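MOG1 protein (Saccharomyces cerevisiae, PDB 1JHS) binds the Ran GTPase Gsp1 and takes part in nuclear protein import and poly(A)+ mRNA export. Local coordinates at residues G11-V16 against R177-V182; G20-S25 against V38-D43; K103-V108 against A167-L172. The protein carries 1 engineered substitution. All coordinates share one frame; numbering follows the deposited sequence.

From the N terminus, the chain first lays down strand 13-17, one half of contact 1, whose partner arrives only after helix 163-178, some 160 residues later. Everything between lies inside that long loop. Contact 2 follows almost at once, closing the short hairpin of strands 21-23 and 34-39 at one edge of the large antiparallel sheet. Contact 3 opens later, on strand 103-113 of the same sheet, and closes on helix 163-178. Contacts 2 and 3 are thus in series, and contact 1 encloses both. The helix of contact 3 runs directly into contact 1, tying the large sheet to the small three-stranded one. Contact centres lie about 17 to 19 Å apart.

Contact 1 (G11-V16 against R177-V182); sequences GAITTV and RKFHVV
Ile13 and Thr14 pair antiparallel with Val181 and His180, adding the short strand 180-181 to a small three-stranded sheet in which strand 13-17 is the middle member. Thr14 and His180 form the hydrogen-bonded pair: Thr14 N gives to His180 O at 3.0 Å, and His180 N returns a bond to Thr14 O at 2.9 Å. Two residues along, Val182 N reaches Ala12 O at 2.7 Å. On its other side strand 13-17 meets strand 4-8, where Ala12 and Ile13 both face Leu8 in a classic beta bulge.

The two faces of this pairing differ. On the face of Ile13 and Val181, the Ile13 chi1 of -74° sets CG2 opposite the backbone N and against the Phe179 ring, 3.6 Å from CE1; Ile13 CD1 follows to within 3.9 Å of Phe179 CZ. Phe179 and Val181 go on to touch Ile131 and Leu133 of the large sheet. The face of Thr14 and His180 is more polar. Thr14 OG1 sits over His180 CB and holds a water at 2.8 Å, and that water donates to Lys178 O, bridging the strand to helix 163-178. Thr14 CG2 turns the other way and meets Val182 CG2 at 3.9 Å, the two side chains nearly at right angles. Farther along, Val16 CG1 meets Lys178 CG at 3.8 Å, the two side chains at an oblique angle, before the bent lysine chain turns off. Thr15 OG1 bonds to Met175 O in the same helix.

Backbone bonds therefore set the register, apolar carbons fasten one face to the large sheet, and on the other a water held by Thr14 OG1 gives Lys178 O a polar partner.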
# COMPACT_ATOMS: atom_id res chain seq x y z
N GLY A 11 -17.53 -6.31 6.80
CA GLY A 11 -17.37 -6.16 8.23
C GLY A 11 -16.53 -7.26 8.86
O GLY A 11 -16.37 -7.31 10.07
N ALA A 12 -15.98 -8.14 8.03
CA ALA A 12 -15.15 -9.23 8.52
C ALA A 12 -13.77 -8.73 8.96
O ALA A 12 -13.09 -9.39 9.75
CB ALA A 12 -15.00 -10.28 7.44
N ILE A 13 -13.35 -7.58 8.44
CA ILE A 13 -12.04 -7.04 8.78
C ILE A 13 -12.15 -5.55 9.03
O ILE A 13 -13.01 -4.90 8.44
CB ILE A 13 -11.06 -7.28 7.60
CG1 ILE A 13 -10.65 -8.75 7.54
CG2 ILE A 13 -9.81 -6.39 7.74
CD1 ILE A 13 -9.91 -9.09 6.27
N THR A 14 -11.32 -5.00 9.91
CA THR A 14 -11.31 -3.56 10.12
C THR A 14 -9.85 -3.07 10.07
O THR A 14 -8.91 -3.83 10.32
CB THR A 14 -11.93 -3.12 11.50
OG1 THR A 14 -11.17 -3.68 12.59
CG2 THR A 14 -13.38 -3.58 11.61
N THR A 15 -9.68 -1.82 9.67
CA THR A 15 -8.37 -1.18 9.65
C THR A 15 -8.73 0.29 9.62
O THR A 15 -9.87 0.65 9.99
CB THR A 15 -7.52 -1.61 8.41
OG1 THR A 15 -6.22 -0.99 8.49
CG2 THR A 15 -8.20 -1.23 7.10
N VAL A 16 -7.81 1.16 9.23
CA VAL A 16 -8.14 2.59 9.19
C VAL A 16 -7.73 3.18 7.87
O VAL A 16 -6.87 2.62 7.19
CB VAL A 16 -7.41 3.37 10.31
CG1 VAL A 16 -7.82 2.83 11.67
CG2 VAL A 16 -5.88 3.25 10.13
N ARG A 177 -0.94 -1.89 11.99
CA ARG A 177 -1.14 -2.01 13.43
C ARG A 177 -2.60 -2.09 13.82
O ARG A 177 -2.94 -2.76 14.80
CB ARG A 177 -0.47 -0.85 14.16
CG ARG A 177 1.05 -1.06 14.21
CD ARG A 177 1.67 -0.20 15.24
NE ARG A 177 2.97 -0.71 15.67
CZ ARG A 177 3.96 -0.97 14.85
NH1 ARG A 177 3.77 -0.77 13.56
NH2 ARG A 177 5.16 -1.35 15.32
N LYS A 178 -3.46 -1.44 13.05
CA LYS A 178 -4.91 -1.42 13.31
C LYS A 178 -5.70 -2.55 12.64
O LYS A 178 -6.91 -2.71 12.88
CB LYS A 178 -5.51 -0.10 12.84
CG LYS A 178 -5.17 1.09 13.73
CD LYS A 178 -6.08 1.11 14.94
CE LYS A 178 -5.93 2.42 15.69
NZ LYS A 178 -7.05 2.58 16.68
N PHE A 179 -5.01 -3.33 11.81
CA PHE A 179 -5.62 -4.42 11.06
C PHE A 179 -6.17 -5.52 11.98
O PHE A 179 -5.44 -6.08 12.80
CB PHE A 179 -4.59 -5.02 10.10
CG PHE A 179 -5.17 -6.03 9.13
CD1 PHE A 179 -5.71 -5.61 7.92
CD2 PHE A 179 -5.20 -7.37 9.46
CE1 PHE A 179 -6.31 -6.56 7.03
CE2 PHE A 179 -5.79 -8.32 8.59
CZ PHE A 179 -6.34 -7.90 7.38
N HIS A 180 -7.46 -5.83 11.84
CA HIS A 180 -8.06 -6.85 12.70
C HIS A 180 -9.08 -7.74 12.00
O HIS A 180 -9.97 -7.24 11.28
CB HIS A 180 -8.74 -6.19 13.92
CG HIS A 180 -7.78 -5.58 14.89
ND1 HIS A 180 -6.77 -6.31 15.50
CD2 HIS A 180 -7.69 -4.32 15.39
CE1 HIS A 180 -6.10 -5.51 16.32
NE2 HIS A 180 -6.64 -4.30 16.27
N VAL A 181 -8.96 -9.05 12.20
CA VAL A 181 -9.92 -9.96 11.61
C VAL A 181 -11.04 -10.07 12.64
O VAL A 181 -10.82 -10.50 13.78
CB VAL A 181 -9.33 -11.37 11.33
CG1 VAL A 181 -10.38 -12.25 10.68
CG2 VAL A 181 -8.11 -11.24 10.38
N VAL A 182 -12.23 -9.63 12.25
CA VAL A 182 -13.40 -9.64 13.13
C VAL A 182 -14.19 -10.94 12.99
O VAL A 182 -14.62 -11.51 13.99
CB VAL A 182 -14.34 -8.45 12.78
CG1 VAL A 182 -15.66 -8.57 13.54
CG2 VAL A 182 -13.65 -7.14 13.12
O HOH W 1 -9.24 -1.88 13.41

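Contact 2 (G20-S25 against V38-D43); sequences GFIDAS and VNSRRD
Phe21 turns its CG beside its own backbone N (chi1 -85°) while Asn39 swings CG to the far side from its N (chi1 -173°), and these two choices bring the phenyl ring over the asparagine. The pair belongs to the beta hairpin of strands 21-23 and 34-39, at the edge of the large antiparallel sheet. Asn39 CB lies over one face of the ring, 3.9 Å from the centroid of Phe21, a CH-pi contact. The amide follows obliquely, its plane 35° from that of the ring, with Asn39 ND2 3.6 Å from Phe21 CE1. ND2 has polar partners of its own in Glu55 OE1 and Ala52 O, and Asn39 OD1 accepts from Arg41 N at 2.9 Å, an Asx turn; the amide is thus held from both ends while the ring lies against it.

Cut back to an alanine, Phe21 would lose its ring, which is likely to open a gap over Asn39 and beside Ile57 and to strip the cover from the asparagine CB. The Arg41 guanidinium turns a face to Phe21 CE1, and the charge is paired with Asp49.

Ile22 and Val38 form the hydrogen-bonded pair, with Ile22 N to Val38 O and Val38 N to Ile22 O both 2.9 Å. Their side chains lie side by side on the face away from Phe21, and the CG2 methyls of Ile22 and Val38 are pressed to 3.4 Å, tighter than usual carbon contact. Gly20 fits where a CB would clash with Arg41 CG. Its carbonyl oxygen is gripped twice by one residue: Ser40 N reaches Gly20 O at 2.8 Å, and Ser40 OG comes in from above the carbonyl plane to the same oxygen at 2.6 Å.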
# COMPACT_ATOMS: atom_id res chain seq x y z
N GLY A 20 -11.65 11.74 4.05
CA GLY A 20 -11.69 12.21 2.68
C GLY A 20 -11.43 11.11 1.66
O GLY A 20 -11.44 11.39 0.45
N PHE A 21 -11.18 9.89 2.13
CA PHE A 21 -10.93 8.76 1.23
C PHE A 21 -12.24 8.00 1.10
O PHE A 21 -12.86 7.67 2.10
CB PHE A 21 -9.84 7.83 1.78
CG PHE A 21 -8.44 8.26 1.45
CD1 PHE A 21 -7.94 9.47 1.93
CD2 PHE A 21 -7.61 7.45 0.66
CE1 PHE A 21 -6.63 9.87 1.63
CE2 PHE A 21 -6.31 7.84 0.36
CZ PHE A 21 -5.82 9.06 0.85
N ILE A 22 -12.66 7.74 -0.13
CA ILE A 22 -13.91 7.05 -0.36
C ILE A 22 -13.69 5.59 -0.74
O ILE A 22 -12.69 5.23 -1.36
CB ILE A 22 -14.71 7.74 -1.49
CG1 ILE A 22 -15.98 6.95 -1.80
CG2 ILE A 22 -13.88 7.83 -2.73
CD1 ILE A 22 -16.87 7.64 -2.83
N ASP A 23 -14.65 4.76 -0.33
CA ASP A 23 -14.65 3.34 -0.62
C ASP A 23 -15.13 3.26 -2.07
O ASP A 23 -16.30 3.57 -2.35
CB ASP A 23 -15.63 2.63 0.32
CG ASP A 23 -15.76 1.16 0.03
OD1 ASP A 23 -15.37 0.70 -1.07
OD2 ASP A 23 -16.30 0.46 0.92
N ALA A 24 -14.25 2.86 -2.99
CA ALA A 24 -14.63 2.80 -4.39
C ALA A 24 -15.78 1.85 -4.67
O ALA A 24 -16.49 2.03 -5.65
CB ALA A 24 -13.41 2.45 -5.27
N SER A 25 -15.96 0.82 -3.83
CA SER A 25 -17.05 -0.12 -4.10
C SER A 25 -18.43 0.50 -3.85
O SER A 25 -19.45 -0.12 -4.15
CB SER A 25 -16.89 -1.44 -3.31
OG SER A 25 -16.99 -1.26 -1.90
N VAL A 38 -10.03 5.57 -2.52
CA VAL A 38 -9.30 6.60 -3.28
C VAL A 38 -9.46 7.96 -2.61
O VAL A 38 -10.51 8.26 -1.99
CB VAL A 38 -9.77 6.77 -4.76
CG1 VAL A 38 -9.43 5.52 -5.58
CG2 VAL A 38 -11.27 7.09 -4.80
N ASN A 39 -8.40 8.77 -2.70
CA ASN A 39 -8.42 10.09 -2.07
C ASN A 39 -9.41 10.95 -2.87
O ASN A 39 -9.18 11.22 -4.06
CB ASN A 39 -7.01 10.71 -2.16
CG ASN A 39 -6.90 12.01 -1.38
OD1 ASN A 39 -7.88 12.77 -1.27
ND2 ASN A 39 -5.72 12.29 -0.85
N SER A 40 -10.51 11.37 -2.24
CA SER A 40 -11.50 12.22 -2.91
C SER A 40 -11.53 13.64 -2.34
O SER A 40 -12.51 14.36 -2.53
CB SER A 40 -12.89 11.60 -2.80
OG SER A 40 -13.28 11.56 -1.44
N ARG A 41 -10.45 14.05 -1.67
CA ARG A 41 -10.37 15.40 -1.10
C ARG A 41 -10.32 16.48 -2.17
O ARG A 41 -9.76 16.27 -3.25
CB ARG A 41 -9.11 15.54 -0.24
CG ARG A 41 -9.02 14.57 0.92
CD ARG A 41 -7.68 14.72 1.67
NE ARG A 41 -7.63 13.86 2.85
CZ ARG A 41 -6.59 13.77 3.67
NH1 ARG A 41 -5.50 14.49 3.45
NH2 ARG A 41 -6.64 12.98 4.73
N ARG A 42 -10.88 17.64 -1.87
CA ARG A 42 -10.83 18.76 -2.79
C ARG A 42 -9.48 19.45 -2.58
O ARG A 42 -8.89 19.36 -1.50
CB ARG A 42 -11.99 19.74 -2.52
CG ARG A 42 -13.36 19.15 -2.80
CD ARG A 42 -14.49 20.19 -2.69
NE ARG A 42 -14.59 20.76 -1.35
CZ ARG A 42 -15.06 20.11 -0.29
NH1 ARG A 42 -15.49 18.86 -0.42
NH2 ARG A 42 -15.08 20.71 0.89
N ASP A 43 -8.97 20.14 -3.60
CA ASP A 43 -7.68 20.79 -3.46
C ASP A 43 -7.64 21.80 -2.31
O ASP A 43 -6.62 21.94 -1.64
CB ASP A 43 -7.27 21.50 -4.76
CG ASP A 43 -7.17 20.56 -5.95
OD1 ASP A 43 -6.92 19.35 -5.74
OD2 ASP A 43 -7.32 21.04 -7.09

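Contact 3 (K103-V108 against A167-L172); sequences KFTGLV and AVYQLL
Tyr169 and Leu172 of helix 163-178 pack onto Thr105, Gly106 and Leu107 of strand 103-113, a helix packed lengthwise on one face of the large antiparallel sheet. The axes of segments 103-108 and 167-172 pass 8.9 Å apart and run nearly antiparallel, at 161°.

The tyrosine carries most of the contact. With CG swung away from its backbone N (chi1 -167°), its ring stretches from the helix along the strand, touching three residues in succession. Near the root, Leu107 CG comes obliquely to within 3.6 Å of Tyr169 CD1. Midway, the ring presents its edge to the backbone, and Gly106 CA lies close to the ring plane, 3.5 Å from Tyr169 CE1; a CB on Gly106 would point away from the helix. At the end, Thr105 OG1 donates to Tyr169 OH at 2.9 Å, the threonine side chain crossing the tyrosine at about a right angle.

Both hydroxyls have a second partner. Tyr169 OH also bonds to Asp96 OD1 on the adjoining strand 87-99, and Thr105 OG1 to Gln173 NE2 one turn farther along the helix. The result is a buried polar chain from glutamine through threonine and tyrosine to aspartate, which pins the end of the ring within otherwise largely apolar surroundings.

Leu172 fills in beside this chain: its CD2 rests 3.6 Å from Gly106 O and 4.0 Å from Thr105 CB. Val168 makes a looser approach, with CG1 4.5 Å from Leu107 CD2, and, like Leu172, touches Ile144 on strand 138-147. Side chains of the helix thus reach strands on both sides of strand 103-113, from strand 87-99 at the edge to strand 138-147, while Phe104 and Val108 of the same strand 103-113 turn to the other face and meet helix 70-83.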
# COMPACT_ATOMS: atom_id res chain seq x y z
N LYS A 103 4.25 -9.54 9.91
CA LYS A 103 3.97 -8.20 9.38
C LYS A 103 5.21 -7.46 8.93
O LYS A 103 6.12 -7.24 9.72
CB LYS A 103 3.23 -7.36 10.41
CG LYS A 103 1.90 -7.96 10.86
CD LYS A 103 1.25 -7.15 11.98
CE LYS A 103 -0.17 -7.65 12.23
NZ LYS A 103 -0.86 -6.79 13.26
N PHE A 104 5.21 -7.06 7.66
CA PHE A 104 6.35 -6.36 7.07
C PHE A 104 5.84 -5.18 6.25
O PHE A 104 4.81 -5.30 5.57
CB PHE A 104 7.12 -7.34 6.16
CG PHE A 104 8.51 -6.88 5.85
CD1 PHE A 104 9.58 -7.27 6.64
CD2 PHE A 104 8.73 -6.00 4.78
CE1 PHE A 104 10.88 -6.80 6.39
CE2 PHE A 104 10.03 -5.53 4.51
CZ PHE A 104 11.10 -5.93 5.32
N THR A 105 6.55 -4.05 6.32
CA THR A 105 6.17 -2.85 5.58
C THR A 105 7.37 -2.19 4.88
O THR A 105 8.51 -2.34 5.32
CB THR A 105 5.55 -1.78 6.52
OG1 THR A 105 6.51 -1.40 7.53
CG2 THR A 105 4.32 -2.32 7.21
N GLY A 106 7.10 -1.46 3.79
CA GLY A 106 8.16 -0.76 3.10
C GLY A 106 7.60 0.19 2.05
O GLY A 106 6.39 0.14 1.75
N LEU A 107 8.44 1.09 1.55
CA LEU A 107 8.08 2.01 0.47
C LEU A 107 8.96 1.50 -0.69
O LEU A 107 10.14 1.23 -0.51
CB LEU A 107 8.48 3.44 0.78
CG LEU A 107 7.70 4.22 1.83
CD1 LEU A 107 8.33 5.60 1.91
CD2 LEU A 107 6.23 4.33 1.42
N VAL A 108 8.38 1.41 -1.87
CA VAL A 108 9.08 0.85 -3.03
C VAL A 108 9.02 1.79 -4.22
O VAL A 108 8.04 2.50 -4.40
CB VAL A 108 8.41 -0.50 -3.39
CG1 VAL A 108 8.87 -1.00 -4.76
CG2 VAL A 108 8.74 -1.53 -2.27
N ALA A 167 4.64 10.49 5.09
CA ALA A 167 3.28 10.49 5.60
C ALA A 167 2.58 9.19 5.17
O ALA A 167 1.91 8.54 5.97
CB ALA A 167 2.53 11.69 5.07
N VAL A 168 2.76 8.82 3.90
CA VAL A 168 2.15 7.59 3.40
C VAL A 168 2.68 6.36 4.17
O VAL A 168 1.93 5.45 4.50
CB VAL A 168 2.43 7.42 1.89
CG1 VAL A 168 2.09 5.99 1.42
CG2 VAL A 168 1.59 8.46 1.14
N TYR A 169 3.96 6.37 4.50
CA TYR A 169 4.52 5.24 5.22
C TYR A 169 3.93 5.18 6.63
O TYR A 169 3.73 4.09 7.16
CB TYR A 169 6.04 5.33 5.29
CG TYR A 169 6.67 4.04 5.76
CD1 TYR A 169 6.54 2.87 5.00
CD2 TYR A 169 7.42 3.99 6.93
CE1 TYR A 169 7.18 1.68 5.41
CE2 TYR A 169 8.04 2.81 7.35
CZ TYR A 169 7.92 1.67 6.57
OH TYR A 169 8.57 0.52 6.97
N GLN A 170 3.67 6.33 7.23
CA GLN A 170 3.07 6.31 8.56
C GLN A 170 1.66 5.72 8.45
O GLN A 170 1.26 4.88 9.26
CB GLN A 170 2.99 7.71 9.16
CG GLN A 170 2.45 7.69 10.57
CD GLN A 170 2.45 9.06 11.22
OE1 GLN A 170 3.21 9.95 10.81
NE2 GLN A 170 1.60 9.24 12.23
N LEU A 171 0.92 6.14 7.44
CA LEU A 171 -0.44 5.60 7.23
C LEU A 171 -0.37 4.09 7.05
O LEU A 171 -1.13 3.35 7.67
CB LEU A 171 -1.08 6.23 5.98
CG LEU A 171 -2.32 5.55 5.41
CD1 LEU A 171 -3.45 5.55 6.45
CD2 LEU A 171 -2.76 6.29 4.14
N LEU A 172 0.56 3.64 6.22
CA LEU A 172 0.72 2.21 5.94
C LEU A 172 0.94 1.43 7.24
O LEU A 172 0.30 0.40 7.49
CB LEU A 172 1.89 1.99 4.99
CG LEU A 172 2.09 0.52 4.53
CD1 LEU A 172 0.98 0.12 3.54
CD2 LEU A 172 3.50 0.40 3.88